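Local coordinates for host-nuclease inhibitor protein Gam, putative (Desulfovibrio vulgaris, PDB 2P2U), which is a putative host-nuclease inhibitor of the phage Mu Gam family and probably binds double-stranded DNA, at residues E114-Q118 with F119-E123. Sequence-based numbering, arbitrary orientation.
Sequences ERLRQ and FGISE
A Schellman motif ends helix 109-118, where the carbonyl of Leu116 meets the amide of Ile121 and the chain turns off toward strand 125-131. The evidence is twofold. Gly120, the first residue to leave helical geometry, has a positive phi of 73°, and two backbone bonds reach back into the last turn. Ile121 N donates to Leu116 O at 2.8 Å, nearly in line with the carbonyl bond, whereas Gly120 N reaches Arg117 O at 2.8 Å from well above that carbonyl's plane. One residue earlier, the helical pattern persists: Phe119 N bonds to Arg115 O at 3.1 Å. With CG beside its backbone N (chi1 -64°), the Phe119 ring is brought back beside this same carbonyl, which it meets obliquely, CD2 lying 3.4 Å from Arg115 O. Val147 of the second subunit packs on Phe119, and Met146 O of that subunit accepts a hydrogen bond from Arg115 NH1, so the helix end lies against the partner chain. Leu116, which is buried, and Ile121 make the apolar contact of the motif, their side chains slanting across each other. The branch responsible is Leu116 CD2, which rests against Ile121 CG2 and lies 3.7 Å from Ile121 CB.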
ATOM      1  N   GLU A 114      -1.968  23.083  15.218  1.00 32.88           N
ATOM      2  CA  GLU A 114      -1.638  24.466  15.177  1.00 32.76           C
ATOM      3  C   GLU A 114      -1.573  24.861  16.619  1.00 32.58           C
ATOM      4  O   GLU A 114      -0.743  25.671  17.035  1.00 32.91           O
ATOM      5  CB  GLU A 114      -2.639  25.264  14.328  1.00 32.58           C
ATOM      6  CG  GLU A 114      -2.369  26.775  14.224  1.00 38.81           C
ATOM      7  CD  GLU A 114      -0.868  27.168  14.023  1.00 45.64           C
ATOM      8  OE1 GLU A 114      -0.407  28.163  14.661  1.00 40.44           O
ATOM      9  OE2 GLU A 114      -0.163  26.458  13.252  1.00 51.35           O
ATOM     10  N   ARG A 115      -2.423  24.264  17.443  1.00 32.36           N
ATOM     11  CA  ARG A 115      -2.256  24.564  18.821  1.00 31.50           C
ATOM     12  C   ARG A 115      -1.035  24.085  19.382  1.00 32.34           C
ATOM     13  O   ARG A 115      -0.510  24.796  20.204  1.00 33.35           O
ATOM     14  CB  ARG A 115      -3.262  23.905  19.648  1.00 31.19           C
ATOM     15  CG  ARG A 115      -4.531  24.536  19.465  1.00 32.86           C
ATOM     16  CD  ARG A 115      -5.550  23.950  20.409  1.00 33.68           C
ATOM     17  NE  ARG A 115      -6.924  24.417  20.028  1.00 38.64           N
ATOM     18  CZ  ARG A 115      -8.130  24.229  20.713  1.00 33.48           C
ATOM     19  NH1 ARG A 115      -8.221  23.564  21.870  1.00 28.23           N
ATOM     20  NH2 ARG A 115      -9.307  24.689  20.273  1.00 24.31           N
ATOM     21  N   LEU A 116      -0.638  22.840  19.081  1.00 33.93           N
ATOM     22  CA  LEU A 116       0.644  22.335  19.601  1.00 34.33           C
ATOM     23  C   LEU A 116       1.699  23.348  19.246  1.00 35.75           C
ATOM     24  O   LEU A 116       2.627  23.547  20.004  1.00 37.07           O
ATOM     25  CB  LEU A 116       0.956  20.923  19.092  1.00 33.75           C
ATOM     26  CG  LEU A 116       0.117  19.913  19.938  1.00 33.80           C
ATOM     27  CD1 LEU A 116      -0.153  18.629  19.199  1.00 25.78           C
ATOM     28  CD2 LEU A 116       0.774  19.670  21.275  1.00 28.56           C
ATOM     29  N   ARG A 117       1.518  24.070  18.156  1.00 36.21           N
ATOM     30  CA  ARG A 117       2.600  24.810  17.586  1.00 38.37           C
ATOM     31  C   ARG A 117       2.546  26.211  18.225  1.00 38.84           C
ATOM     32  O   ARG A 117       3.567  26.724  18.668  1.00 38.91           O
ATOM     33  CB  ARG A 117       2.437  24.751  16.078  1.00 37.94           C
ATOM     34  CG  ARG A 117       3.531  25.342  15.198  1.00 43.01           C
ATOM     35  CD  ARG A 117       3.081  25.465  13.631  1.00 42.80           C
ATOM     36  NE  ARG A 117       2.965  24.145  12.973  1.00 49.00           N
ATOM     37  CZ  ARG A 117       1.821  23.644  12.464  1.00 51.79           C
ATOM     38  NH1 ARG A 117       1.786  22.425  11.945  1.00 51.12           N
ATOM     39  NH2 ARG A 117       0.685  24.337  12.470  1.00 53.11           N
ATOM     40  N   GLN A 118       1.347  26.813  18.334  1.00 39.67           N
ATOM     41  CA  GLN A 118       1.105  28.038  19.143  1.00 39.06           C
ATOM     42  C   GLN A 118       1.756  27.901  20.532  1.00 39.10           C
ATOM     43  O   GLN A 118       2.359  28.834  21.019  1.00 39.86           O
ATOM     44  CB  GLN A 118      -0.369  28.298  19.253  1.00 38.39           C
ATOM     45  CG  GLN A 118      -0.818  29.762  18.961  1.00 45.62           C
ATOM     46  CD  GLN A 118      -0.870  30.149  17.444  1.00 54.75           C
ATOM     47  OE1 GLN A 118      -1.092  31.298  17.110  1.00 57.70           O
ATOM     48  NE2 GLN A 118      -0.664  29.179  16.541  1.00 57.80           N
ATOM     49  N   PHE A 119       1.731  26.722  21.144  1.00 39.56           N
ATOM     50  CA  PHE A 119       2.314  26.549  22.474  1.00 40.06           C
ATOM     51  C   PHE A 119       3.792  26.142  22.452  1.00 41.66           C
ATOM     52  O   PHE A 119       4.367  25.970  23.544  1.00 41.60           O
ATOM     53  CB  PHE A 119       1.580  25.475  23.244  1.00 39.12           C
ATOM     54  CG  PHE A 119       0.148  25.798  23.528  1.00 40.74           C
ATOM     55  CD1 PHE A 119      -0.255  27.087  23.829  1.00 39.21           C
ATOM     56  CD2 PHE A 119      -0.793  24.798  23.564  1.00 41.54           C
ATOM     57  CE1 PHE A 119      -1.576  27.370  24.117  1.00 39.58           C
ATOM     58  CE2 PHE A 119      -2.120  25.085  23.839  1.00 42.07           C
ATOM     59  CZ  PHE A 119      -2.498  26.385  24.133  1.00 40.56           C
ATOM     60  N   GLY A 120       4.379  25.949  21.246  1.00 41.30           N
ATOM     61  CA  GLY A 120       5.773  25.534  21.114  1.00 41.29           C
ATOM     62  C   GLY A 120       6.057  24.086  21.466  1.00 43.27           C
ATOM     63  O   GLY A 120       7.163  23.725  21.808  1.00 43.89           O
ATOM     64  N   ILE A 121       5.079  23.221  21.354  1.00 44.64           N
ATOM     65  CA  ILE A 121       5.296  21.854  21.744  1.00 45.93           C
ATOM     66  C   ILE A 121       5.715  21.132  20.491  1.00 47.64           C
ATOM     67  O   ILE A 121       4.887  20.668  19.731  1.00 46.43           O
ATOM     68  CB  ILE A 121       3.984  21.153  22.296  1.00 45.49           C
ATOM     69  CG1 ILE A 121       3.429  21.867  23.497  1.00 44.41           C
ATOM     70  CG2 ILE A 121       4.278  19.759  22.705  1.00 43.78           C
ATOM     71  CD1 ILE A 121       4.406  21.934  24.615  1.00 46.70           C
ATOM     72  N   SER A 122       7.011  20.994  20.260  1.00 50.43           N
ATOM     73  CA  SER A 122       7.404  20.282  19.029  1.00 52.21           C
ATOM     74  C   SER A 122       7.433  18.785  19.199  1.00 53.38           C
ATOM     75  O   SER A 122       7.263  18.100  18.204  1.00 55.37           O
ATOM     76  CB  SER A 122       8.682  20.800  18.455  1.00 50.92           C
ATOM     77  OG  SER A 122       9.695  20.421  19.354  1.00 54.37           O
ATOM     78  N   GLU A 123       7.609  18.267  20.422  1.00 54.49           N
ATOM     79  CA  GLU A 123       7.410  16.804  20.724  1.00 55.64           C
ATOM     80  C   GLU A 123       6.020  16.262  20.374  1.00 55.06           C
ATOM     81  O   GLU A 123       5.854  15.064  20.160  1.00 55.49           O
ATOM     82  CB  GLU A 123       7.677  16.455  22.210  1.00 56.82           C
ATOM     83  CG  GLU A 123       7.225  17.474  23.261  1.00 61.36           C
ATOM     84  CD  GLU A 123       8.178  18.688  23.333  1.00 70.46           C
ATOM     85  OE1 GLU A 123       8.318  19.457  22.341  1.00 72.90           O
ATOM     86  OE2 GLU A 123       8.822  18.880  24.388  1.00 76.32           O
TER